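Local coordinates for PfkB family carbohydrate kinase (Listeria grayi DSM 20601, PDB 4GM6), which is probably a PfkB-family kinase that phosphorylates a sugar or a related small molecule, at residues F187-R192 and V223-I228; I159-S164 and R203-L208; M87-L92 and V97-V102. All blocks are in the same frame, centred on the assembly; numbering follows the deposited sequence.

Contact 1: F187-R192 and V223-I228; sequences FDMNYR and VAFFEI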
loop_
_atom_site.group_PDB
_atom_site.type_symbol
_atom_site.label_atom_id
_atom_site.label_comp_id
_atom_site.label_asym_id
_atom_site.label_seq_id
_atom_site.Cartn_x
_atom_site.Cartn_y
_atom_site.Cartn_z
ATOM N N PHE C 187 -7.229 36.145 -17.841
ATOM C CA PHE C 187 -8.497 35.450 -17.654
ATOM C C PHE C 187 -8.488 34.097 -18.348
ATOM O O PHE C 187 -8.059 33.967 -19.496
ATOM C CB PHE C 187 -9.665 36.318 -18.161
ATOM C CG PHE C 187 -11.021 35.767 -17.815
ATOM C CD1 PHE C 187 -11.405 35.681 -16.465
ATOM C CD2 PHE C 187 -11.900 35.314 -18.813
ATOM C CE1 PHE C 187 -12.651 35.179 -16.136
ATOM C CE2 PHE C 187 -13.149 34.817 -18.489
ATOM C CZ PHE C 187 -13.528 34.743 -17.162
ATOM N N ASP C 188 -8.945 33.085 -17.621
ATOM C CA ASP C 188 -9.030 31.739 -18.130
ATOM C C ASP C 188 -10.524 31.398 -18.262
ATOM O O ASP C 188 -11.203 31.214 -17.248
ATOM C CB ASP C 188 -8.338 30.818 -17.114
ATOM C CG ASP C 188 -8.433 29.355 -17.473
ATOM O OD1 ASP C 188 -8.901 29.039 -18.590
ATOM O OD2 ASP C 188 -8.036 28.517 -16.622
ATOM N N MET C 189 -11.038 31.325 -19.495
ATOM C CA MET C 189 -12.467 31.042 -19.716
ATOM C C MET C 189 -12.938 29.868 -18.847
ATOM O O MET C 189 -13.897 29.987 -18.087
ATOM C CB MET C 189 -12.730 30.690 -21.179
ATOM C CG MET C 189 -12.300 31.757 -22.169
ATOM S SD MET C 189 -13.482 33.112 -22.273
ATOM C CE MET C 189 -14.805 32.388 -23.243
ATOM N N ASN C 190 -12.272 28.729 -18.999
ATOM C CA ASN C 190 -12.503 27.581 -18.131
ATOM C C ASN C 190 -13.989 27.378 -17.859
ATOM O O ASN C 190 -14.433 27.375 -16.708
ATOM C CB ASN C 190 -11.736 27.750 -16.816
ATOM C CG ASN C 190 -10.962 26.507 -16.431
ATOM O OD1 ASN C 190 -11.453 25.387 -16.581
ATOM N ND2 ASN C 190 -9.737 26.694 -15.938
ATOM N N TYR C 191 -14.756 27.224 -18.933
ATOM C CA TYR C 191 -16.186 27.006 -18.810
ATOM C C TYR C 191 -16.439 25.597 -18.303
ATOM O O TYR C 191 -15.798 24.650 -18.747
ATOM C CB TYR C 191 -16.887 27.210 -20.152
ATOM C CG TYR C 191 -18.322 26.743 -20.124
ATOM C CD1 TYR C 191 -19.294 27.478 -19.454
ATOM C CD2 TYR C 191 -18.704 25.554 -20.740
ATOM C CE1 TYR C 191 -20.607 27.056 -19.409
ATOM C CE2 TYR C 191 -20.017 25.120 -20.698
ATOM C CZ TYR C 191 -20.965 25.876 -20.032
ATOM O OH TYR C 191 -22.280 25.461 -19.985
ATOM N N ARG C 192 -17.361 25.454 -17.358
ATOM C CA ARG C 192 -17.660 24.135 -16.805
ATOM C C ARG C 192 -19.150 23.839 -16.928
ATOM O O ARG C 192 -19.983 24.537 -16.346
ATOM C CB ARG C 192 -17.201 24.042 -15.346
ATOM C CG ARG C 192 -15.692 24.102 -15.169
ATOM C CD ARG C 192 -15.009 22.926 -15.848
ATOM N NE ARG C 192 -13.548 23.028 -15.818
ATOM C CZ ARG C 192 -12.788 22.685 -14.778
ATOM N NH1 ARG C 192 -13.345 22.224 -13.662
ATOM N NH2 ARG C 192 -11.467 22.807 -14.849
ATOM N N VAL C 223 -16.804 29.916 -30.440
ATOM C CA VAL C 223 -18.135 29.691 -31.002
ATOM C C VAL C 223 -19.231 29.922 -29.960
ATOM O O VAL C 223 -20.228 30.595 -30.226
ATOM C CB VAL C 223 -18.269 28.262 -31.569
ATOM C CG1 VAL C 223 -19.599 28.103 -32.292
ATOM C CG2 VAL C 223 -17.111 27.946 -32.507
ATOM N N ALA C 224 -19.032 29.363 -28.767
ATOM C CA ALA C 224 -20.034 29.438 -27.707
ATOM C C ALA C 224 -20.158 30.846 -27.125
ATOM O O ALA C 224 -21.271 31.334 -26.897
ATOM C CB ALA C 224 -19.723 28.425 -26.604
ATOM N N PHE C 225 -19.022 31.503 -26.899
ATOM C CA PHE C 225 -19.026 32.753 -26.139
ATOM C C PHE C 225 -18.680 34.028 -26.919
ATOM O O PHE C 225 -19.092 35.113 -26.522
ATOM C CB PHE C 225 -18.144 32.630 -24.896
ATOM C CG PHE C 225 -18.375 31.367 -24.115
ATOM C CD1 PHE C 225 -19.640 31.053 -23.643
ATOM C CD2 PHE C 225 -17.330 30.501 -23.849
ATOM C CE1 PHE C 225 -19.859 29.893 -22.926
ATOM C CE2 PHE C 225 -17.540 29.337 -23.134
ATOM C CZ PHE C 225 -18.808 29.033 -22.670
ATOM N N PHE C 226 -17.927 33.910 -28.011
ATOM C CA PHE C 226 -17.570 35.090 -28.807
ATOM C C PHE C 226 -18.439 35.221 -30.052
ATOM O O PHE C 226 -18.183 36.067 -30.912
ATOM C CB PHE C 226 -16.092 35.065 -29.213
ATOM C CG PHE C 226 -15.133 35.129 -28.050
ATOM C CD1 PHE C 226 -14.413 36.290 -27.788
ATOM C CD2 PHE C 226 -14.946 34.030 -27.227
ATOM C CE1 PHE C 226 -13.527 36.349 -26.724
ATOM C CE2 PHE C 226 -14.060 34.079 -26.159
ATOM C CZ PHE C 226 -13.346 35.237 -25.907
ATOM N N GLU C 227 -19.463 34.378 -30.149
ATOM C CA GLU C 227 -20.370 34.408 -31.296
ATOM C C GLU C 227 -19.630 34.348 -32.632
ATOM O O GLU C 227 -20.014 35.018 -33.589
ATOM C CB GLU C 227 -21.249 35.662 -31.256
ATOM C CG GLU C 227 -22.282 35.665 -30.146
ATOM C CD GLU C 227 -23.038 36.973 -30.063
ATOM O OE1 GLU C 227 -22.709 37.905 -30.830
ATOM O OE2 GLU C 227 -23.961 37.071 -29.229
ATOM N N ILE C 228 -18.570 33.549 -32.692
ATOM C CA ILE C 228 -17.827 33.362 -33.934
ATOM C C ILE C 228 -18.336 32.129 -34.669
ATOM O O ILE C 228 -18.380 31.037 -34.102
ATOM C CB ILE C 228 -16.313 33.184 -33.673
ATOM C CG1 ILE C 228 -15.772 34.374 -32.881
ATOM C CG2 ILE C 228 -15.563 33.047 -34.995
ATOM C CD1 ILE C 228 -16.105 35.712 -33.515
#
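Met189 and Phe225 make the tightest apolar touch here, the methyl CE of Met189 lying 3.2 Å from CD2 of Phe225. The thioether chain is bent at both chi2 (-79°) and chi3 (-76°), which brings CE to the two phenylalanine rings, and the same methyl also reaches CE2 of Phe226 at 3.5 Å. Both phenylalanines touch this one methyl. SD of Met189 stands 5.2 Å from the centroid of the Phe226 ring, an oblique Met-aromatic contact.

The aromatic pair is Tyr191 with Phe225. The ring planes are tilted by 59° with centroids 5.2 Å apart, and CZ of Phe225 comes over one face of the tyrosine, 3.5 Å from its CG. No hydrogen bond spans the two segments. Within 187-192, though, Asn190 ND2 donates to Asp188 OD2 at 2.6 Å, from above the carboxylate plane, tying the turn back to the strand.

In the Rossmann-like alpha/beta core of PfkB kinases, this buried contact packs the loop at the C-terminal edge of parallel strand 184-188 on the C-terminal part of helix 219-225. Helix 198-208 lies alongside, with Tyr205 meeting the Phe225 ring, while Met239 of helix 235-242 lies against Phe226.

Contact 2: I159-S164 and R203-L208; sequences ITIALS and RAYQQL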
loop_
_atom_site.group_PDB
_atom_site.type_symbol
_atom_site.label_atom_id
_atom_site.label_comp_id
_atom_site.label_asym_id
_atom_site.label_seq_id
_atom_site.Cartn_x
_atom_site.Cartn_y
_atom_site.Cartn_z
ATOM N N ILE C 159 -14.320 29.609 -13.524
ATOM C CA ILE C 159 -14.811 28.726 -12.465
ATOM C C ILE C 159 -15.302 29.563 -11.297
ATOM O O ILE C 159 -16.412 29.370 -10.786
ATOM C CB ILE C 159 -13.719 27.743 -12.000
ATOM C CG1 ILE C 159 -13.503 26.670 -13.070
ATOM C CG2 ILE C 159 -14.096 27.096 -10.678
ATOM C CD1 ILE C 159 -12.240 25.865 -12.881
ATOM N N THR C 160 -14.480 30.528 -10.904
ATOM C CA THR C 160 -14.808 31.387 -9.782
ATOM C C THR C 160 -16.051 32.244 -10.029
ATOM O O THR C 160 -16.945 32.318 -9.189
ATOM C CB THR C 160 -13.608 32.275 -9.446
ATOM O OG1 THR C 160 -12.552 31.429 -8.982
ATOM C CG2 THR C 160 -13.969 33.283 -8.377
ATOM N N ILE C 161 -16.122 32.886 -11.186
ATOM C CA ILE C 161 -17.240 33.795 -11.443
ATOM C C ILE C 161 -18.568 33.047 -11.592
ATOM O O ILE C 161 -19.634 33.642 -11.492
ATOM C CB ILE C 161 -16.987 34.673 -12.678
ATOM C CG1 ILE C 161 -16.707 33.795 -13.902
ATOM C CG2 ILE C 161 -15.834 35.622 -12.408
ATOM C CD1 ILE C 161 -16.711 34.536 -15.221
ATOM N N ALA C 162 -18.496 31.740 -11.818
ATOM C CA ALA C 162 -19.693 30.908 -11.953
ATOM C C ALA C 162 -20.272 30.495 -10.594
ATOM O O ALA C 162 -21.416 30.040 -10.506
ATOM C CB ALA C 162 -19.377 29.660 -12.782
ATOM N N LEU C 163 -19.486 30.644 -9.534
ATOM C CA LEU C 163 -19.883 30.071 -8.252
ATOM C C LEU C 163 -21.039 30.826 -7.606
ATOM O O LEU C 163 -21.907 30.234 -6.960
ATOM C CB LEU C 163 -18.680 29.955 -7.309
ATOM C CG LEU C 163 -17.619 28.924 -7.732
ATOM C CD1 LEU C 163 -16.473 28.857 -6.732
ATOM C CD2 LEU C 163 -18.229 27.541 -7.920
ATOM N N SER C 164 -21.065 32.135 -7.790
ATOM C CA SER C 164 -22.149 32.927 -7.242
ATOM C C SER C 164 -22.144 34.322 -7.848
ATOM O O SER C 164 -21.152 34.761 -8.422
ATOM C CB SER C 164 -22.015 33.019 -5.724
ATOM O OG SER C 164 -20.937 33.869 -5.386
ATOM N N ARG C 203 -23.390 35.319 -20.753
ATOM C CA ARG C 203 -23.705 36.674 -20.304
ATOM C C ARG C 203 -22.673 37.175 -19.288
ATOM O O ARG C 203 -22.279 38.341 -19.320
ATOM C CB ARG C 203 -25.126 36.727 -19.718
ATOM C CG ARG C 203 -25.855 38.045 -19.931
ATOM C CD ARG C 203 -27.361 37.892 -19.735
ATOM N NE ARG C 203 -27.693 37.267 -18.456
ATOM C CZ ARG C 203 -28.042 35.990 -18.312
ATOM N NH1 ARG C 203 -28.320 35.507 -17.107
ATOM N NH2 ARG C 203 -28.116 35.194 -19.372
ATOM N N ALA C 204 -22.248 36.292 -18.388
ATOM C CA ALA C 204 -21.155 36.595 -17.466
ATOM C C ALA C 204 -19.875 36.915 -18.235
ATOM O O ALA C 204 -19.207 37.938 -17.978
ATOM C CB ALA C 204 -20.911 35.420 -16.526
ATOM N N TYR C 205 -19.526 36.015 -19.169
ATOM C CA TYR C 205 -18.336 36.230 -19.989
ATOM C C TYR C 205 -18.377 37.599 -20.695
ATOM O O TYR C 205 -17.350 38.277 -20.830
ATOM C CB TYR C 205 -18.156 35.087 -21.004
ATOM C CG TYR C 205 -17.723 33.763 -20.400
ATOM C CD1 TYR C 205 -16.699 33.708 -19.461
ATOM C CD2 TYR C 205 -18.316 32.562 -20.787
ATOM C CE1 TYR C 205 -16.294 32.506 -18.908
ATOM C CE2 TYR C 205 -17.909 31.350 -20.238
ATOM C CZ TYR C 205 -16.899 31.332 -19.297
ATOM O OH TYR C 205 -16.473 30.133 -18.746
ATOM N N GLN C 206 -19.560 38.021 -21.134
ATOM C CA GLN C 206 -19.665 39.301 -21.836
ATOM C C GLN C 206 -19.304 40.490 -20.945
ATOM O O GLN C 206 -18.911 41.559 -21.470
ATOM C CB GLN C 206 -21.046 39.485 -22.467
ATOM C CG GLN C 206 -21.275 38.568 -23.663
ATOM C CD GLN C 206 -22.625 38.797 -24.315
ATOM O OE1 GLN C 206 -23.636 38.962 -23.630
ATOM N NE2 GLN C 206 -22.649 38.808 -25.648
ATOM N N GLN C 207 -19.396 40.289 -19.595
ATOM C CA GLN C 207 -18.987 41.330 -18.667
ATOM C C GLN C 207 -17.468 41.326 -18.452
ATOM O O GLN C 207 -16.856 42.375 -18.320
ATOM C CB GLN C 207 -19.680 41.166 -17.297
ATOM C CG GLN C 207 -21.208 41.053 -17.383
ATOM C CD GLN C 207 -21.826 40.783 -16.028
ATOM O OE1 GLN C 207 -21.442 41.391 -15.028
ATOM N NE2 GLN C 207 -22.783 39.864 -15.989
ATOM N N LEU C 208 -16.864 40.141 -18.414
ATOM C CA LEU C 208 -15.415 39.991 -18.142
ATOM C C LEU C 208 -14.531 40.342 -19.320
ATOM O O LEU C 208 -13.615 41.124 -19.167
ATOM C CB LEU C 208 -15.064 38.569 -17.693
ATOM C CG LEU C 208 -15.575 38.226 -16.334
ATOM C CD1 LEU C 208 -14.576 38.667 -15.273
ATOM C CD2 LEU C 208 -16.997 38.814 -16.042
#
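Ala204 and Ile161 bring helix 198-208 and the short, weakly bonded helix 158-163 nearest, with 7.7 Å between their CA atoms. Ile161 is the one residue of 159-164 that carries the contact, through the end of its side chain. Its CG1 lies between the backbone N and the carbonyl carbon (chi1 56°), and the extended second torsion then carries CD1 across to the other helix. The first neighbour it finds there is the methyl of Ala204, a loose 4.5 Å from CD1 of Ile161 to CB of Ala204.

Tyr205 follows. Its CB does not aim at the facing helix, but the ring end comes nearer, and CE1 of Tyr205 is within 4.2 Å of Ile161 CD1 in an oblique approach. The phenol end has a separate polar task: Tyr205 OH is hydrogen-bonded to the main-chain O of Met189.

One turn after Ala204, Leu208 gives the closest approach, 4.0 Å from its CG to Ile161 CD1; the isoleucine and leucine chains run alongside each other, pointing opposite ways. Leu208 N bonds to Ala204 O, which also accepts from Gln207 N, so a shared carbonyl closes the turn.

The short-segment axes come within 10.9 Å, at 121° between their N-to-C directions, bridged by purely apolar touches. Each helix follows a parallel strand of the large sheet in this alpha/beta fold, 158-163 after 153-157 and 198-208 after 184-188. Phe187 of the latter strand touches Ile161, Tyr205 and Leu208, and helix 165-180 adds Val171 against Ile161 and Leu168 and Ile175 against Leu208.

Contact 3: M87-L92 and V97-V102; sequences MAVEHL and VDTAFV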
loop_
_atom_site.group_PDB
_atom_site.type_symbol
_atom_site.label_atom_id
_atom_site.label_comp_id
_atom_site.label_asym_id
_atom_site.label_seq_id
_atom_site.Cartn_x
_atom_site.Cartn_y
_atom_site.Cartn_z
ATOM N N MET C 87 -5.411 21.898 5.567
ATOM C CA MET C 87 -4.615 21.137 4.622
ATOM C C MET C 87 -4.436 21.979 3.375
ATOM O O MET C 87 -3.381 21.977 2.738
ATOM C CB MET C 87 -5.300 19.792 4.294
ATOM C CG MET C 87 -5.315 18.811 5.476
ATOM S SD MET C 87 -6.318 17.318 5.224
ATOM C CE MET C 87 -5.594 16.667 3.742
ATOM N N ALA C 88 -5.481 22.716 3.041
ATOM C CA ALA C 88 -5.452 23.592 1.882
ATOM C C ALA C 88 -4.409 24.678 2.089
ATOM O O ALA C 88 -3.668 25.018 1.166
ATOM C CB ALA C 88 -6.823 24.205 1.653
ATOM N N VAL C 89 -4.360 25.219 3.305
ATOM C CA VAL C 89 -3.417 26.286 3.643
ATOM C C VAL C 89 -1.984 25.737 3.662
ATOM O O VAL C 89 -1.066 26.356 3.118
ATOM C CB VAL C 89 -3.773 26.945 4.991
ATOM C CG1 VAL C 89 -2.745 28.009 5.372
ATOM C CG2 VAL C 89 -5.160 27.574 4.920
ATOM N N GLU C 90 -1.793 24.570 4.270
ATOM C CA GLU C 90 -0.466 23.955 4.338
ATOM C C GLU C 90 0.081 23.615 2.933
ATOM O O GLU C 90 1.279 23.716 2.672
ATOM C CB GLU C 90 -0.474 22.733 5.269
ATOM C CG GLU C 90 -0.983 23.051 6.677
ATOM C CD GLU C 90 -1.274 21.825 7.558
ATOM O OE1 GLU C 90 -2.051 20.922 7.146
ATOM O OE2 GLU C 90 -0.748 21.779 8.698
ATOM N N HIS C 91 -0.805 23.232 2.028
ATOM C CA HIS C 91 -0.428 23.045 0.629
ATOM C C HIS C 91 0.129 24.354 0.013
ATOM O O HIS C 91 1.130 24.332 -0.699
ATOM C CB HIS C 91 -1.631 22.517 -0.136
ATOM C CG HIS C 91 -1.542 22.661 -1.620
ATOM N ND1 HIS C 91 -0.938 21.719 -2.422
ATOM C CD2 HIS C 91 -2.027 23.612 -2.455
ATOM C CE1 HIS C 91 -1.040 22.086 -3.688
ATOM N NE2 HIS C 91 -1.699 23.231 -3.737
ATOM N N LEU C 92 -0.498 25.491 0.308
ATOM C CA LEU C 92 0.019 26.787 -0.143
ATOM C C LEU C 92 1.406 27.077 0.432
ATOM O O LEU C 92 2.301 27.513 -0.293
ATOM C CB LEU C 92 -0.950 27.920 0.211
ATOM C CG LEU C 92 -2.283 27.835 -0.533
ATOM C CD1 LEU C 92 -3.278 28.861 -0.029
ATOM C CD2 LEU C 92 -2.074 27.982 -2.032
ATOM N N VAL C 97 3.222 29.818 -1.819
ATOM C CA VAL C 97 2.256 30.830 -2.224
ATOM C C VAL C 97 1.877 31.592 -0.967
ATOM O O VAL C 97 1.650 30.984 0.078
ATOM C CB VAL C 97 1.005 30.191 -2.847
ATOM C CG1 VAL C 97 -0.005 31.256 -3.231
ATOM C CG2 VAL C 97 1.390 29.365 -4.068
ATOM N N ASP C 98 1.839 32.920 -1.066
ATOM C CA ASP C 98 1.487 33.799 0.051
ATOM C C ASP C 98 0.080 33.482 0.551
ATOM O O ASP C 98 -0.861 33.396 -0.244
ATOM C CB ASP C 98 1.543 35.261 -0.419
ATOM C CG ASP C 98 1.417 36.268 0.727
ATOM O OD1 ASP C 98 1.445 35.872 1.913
ATOM O OD2 ASP C 98 1.301 37.478 0.429
ATOM N N THR C 99 -0.071 33.319 1.863
ATOM C CA THR C 99 -1.382 33.014 2.439
ATOM C C THR C 99 -2.025 34.190 3.192
ATOM O O THR C 99 -3.126 34.065 3.734
ATOM C CB THR C 99 -1.316 31.780 3.368
ATOM O OG1 THR C 99 -0.388 32.030 4.429
ATOM C CG2 THR C 99 -0.867 30.541 2.589
ATOM N N ALA C 100 -1.343 35.327 3.239
ATOM C CA ALA C 100 -1.860 36.486 3.968
ATOM C C ALA C 100 -3.307 36.858 3.613
ATOM O O ALA C 100 -3.988 37.514 4.397
ATOM C CB ALA C 100 -0.947 37.701 3.774
ATOM N N PHE C 101 -3.771 36.473 2.428
ATOM C CA PHE C 101 -5.111 36.871 1.997
ATOM C C PHE C 101 -6.096 35.701 1.963
ATOM O O PHE C 101 -7.162 35.795 1.355
ATOM C CB PHE C 101 -5.062 37.620 0.650
ATOM C CG PHE C 101 -4.242 38.889 0.692
ATOM C CD1 PHE C 101 -4.844 40.117 0.935
ATOM C CD2 PHE C 101 -2.867 38.851 0.504
ATOM C CE1 PHE C 101 -4.094 41.277 0.985
ATOM C CE2 PHE C 101 -2.110 40.009 0.559
ATOM C CZ PHE C 101 -2.726 41.226 0.796
ATOM N N VAL C 102 -5.728 34.602 2.618
ATOM C CA VAL C 102 -6.637 33.488 2.805
ATOM C C VAL C 102 -7.546 33.882 3.960
ATOM O O VAL C 102 -7.072 34.331 5.005
ATOM C CB VAL C 102 -5.889 32.174 3.161
ATOM C CG1 VAL C 102 -6.868 31.068 3.546
ATOM C CG2 VAL C 102 -5.000 31.711 2.003
#
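The second half of a beta-alpha-beta unit, made of strand 73-79, helix 83-94 and strand 97-104, is closed where Leu92 and Val89 of the helix meet the chain returning as the strand. Such units build the Rossmann-like core of PfkB kinases, and here the returning strand is one of the two outermost strands of the large sheet within the chain.

Leu92 carries most of the packing. With CG anti to its carbonyl carbon (chi1 -66°), a chi2 near 173° extends CD1 toward Val102 and leaves CD2 turned to Val97. CD2 lies 3.9 Å from CB of Val97, the side chains crossing obliquely, whereas CD1 meets CG2 of Val102 tip to tip, also at 3.9 Å. Nearer the helix, CB of Leu92 rests against the methyl of Thr99, 3.5 Å from its CG2. That methyl faces the helix while the hydroxyl of the same threonine is hydrogen-bonded to Trp93 NE1, so Thr99 serves both an apolar and a polar neighbour.

Val89, one helical turn earlier, widens the patch: its CG2 is 4.1 Å from Val102 CG1, and its CG1 sits 4.2 Å from Thr99 CG2. Strand 73-79 contributes Thr77 and Val79 against Val102, while Ala63 and Val64 of helix 58-68 pack on Val97.

Past Val97 the strand is interrupted by an Asx turn at Asp98 and a type I turn from Thr99 to Val102. Polar linkage across the contact is one main-chain bond: Val97 N donates to Leu92 O at 2.9 Å, with an angle of 154° at the hydrogen.

Contacts 1 and 2 are neighbours, their centres 10 Å apart, and both are buried. Tyr205 joins them, being shared by both. Contact 1 ties strand 184-188 to helix 219-225, whereas contact 2 ties helix 158-163 to helix 198-208, the helix that follows that strand in the chain. Contact 3 lies about 29 Å from contact 1, centre to centre, on the opposite side of the chain's centre and only partly buried, though both reach the same large sheet. Their chemistry differs accordingly: aromatic rings and a thioether in contact 1, a single isoleucine against a helix in contact 2, branched aliphatics plus a main-chain bond in contact 3.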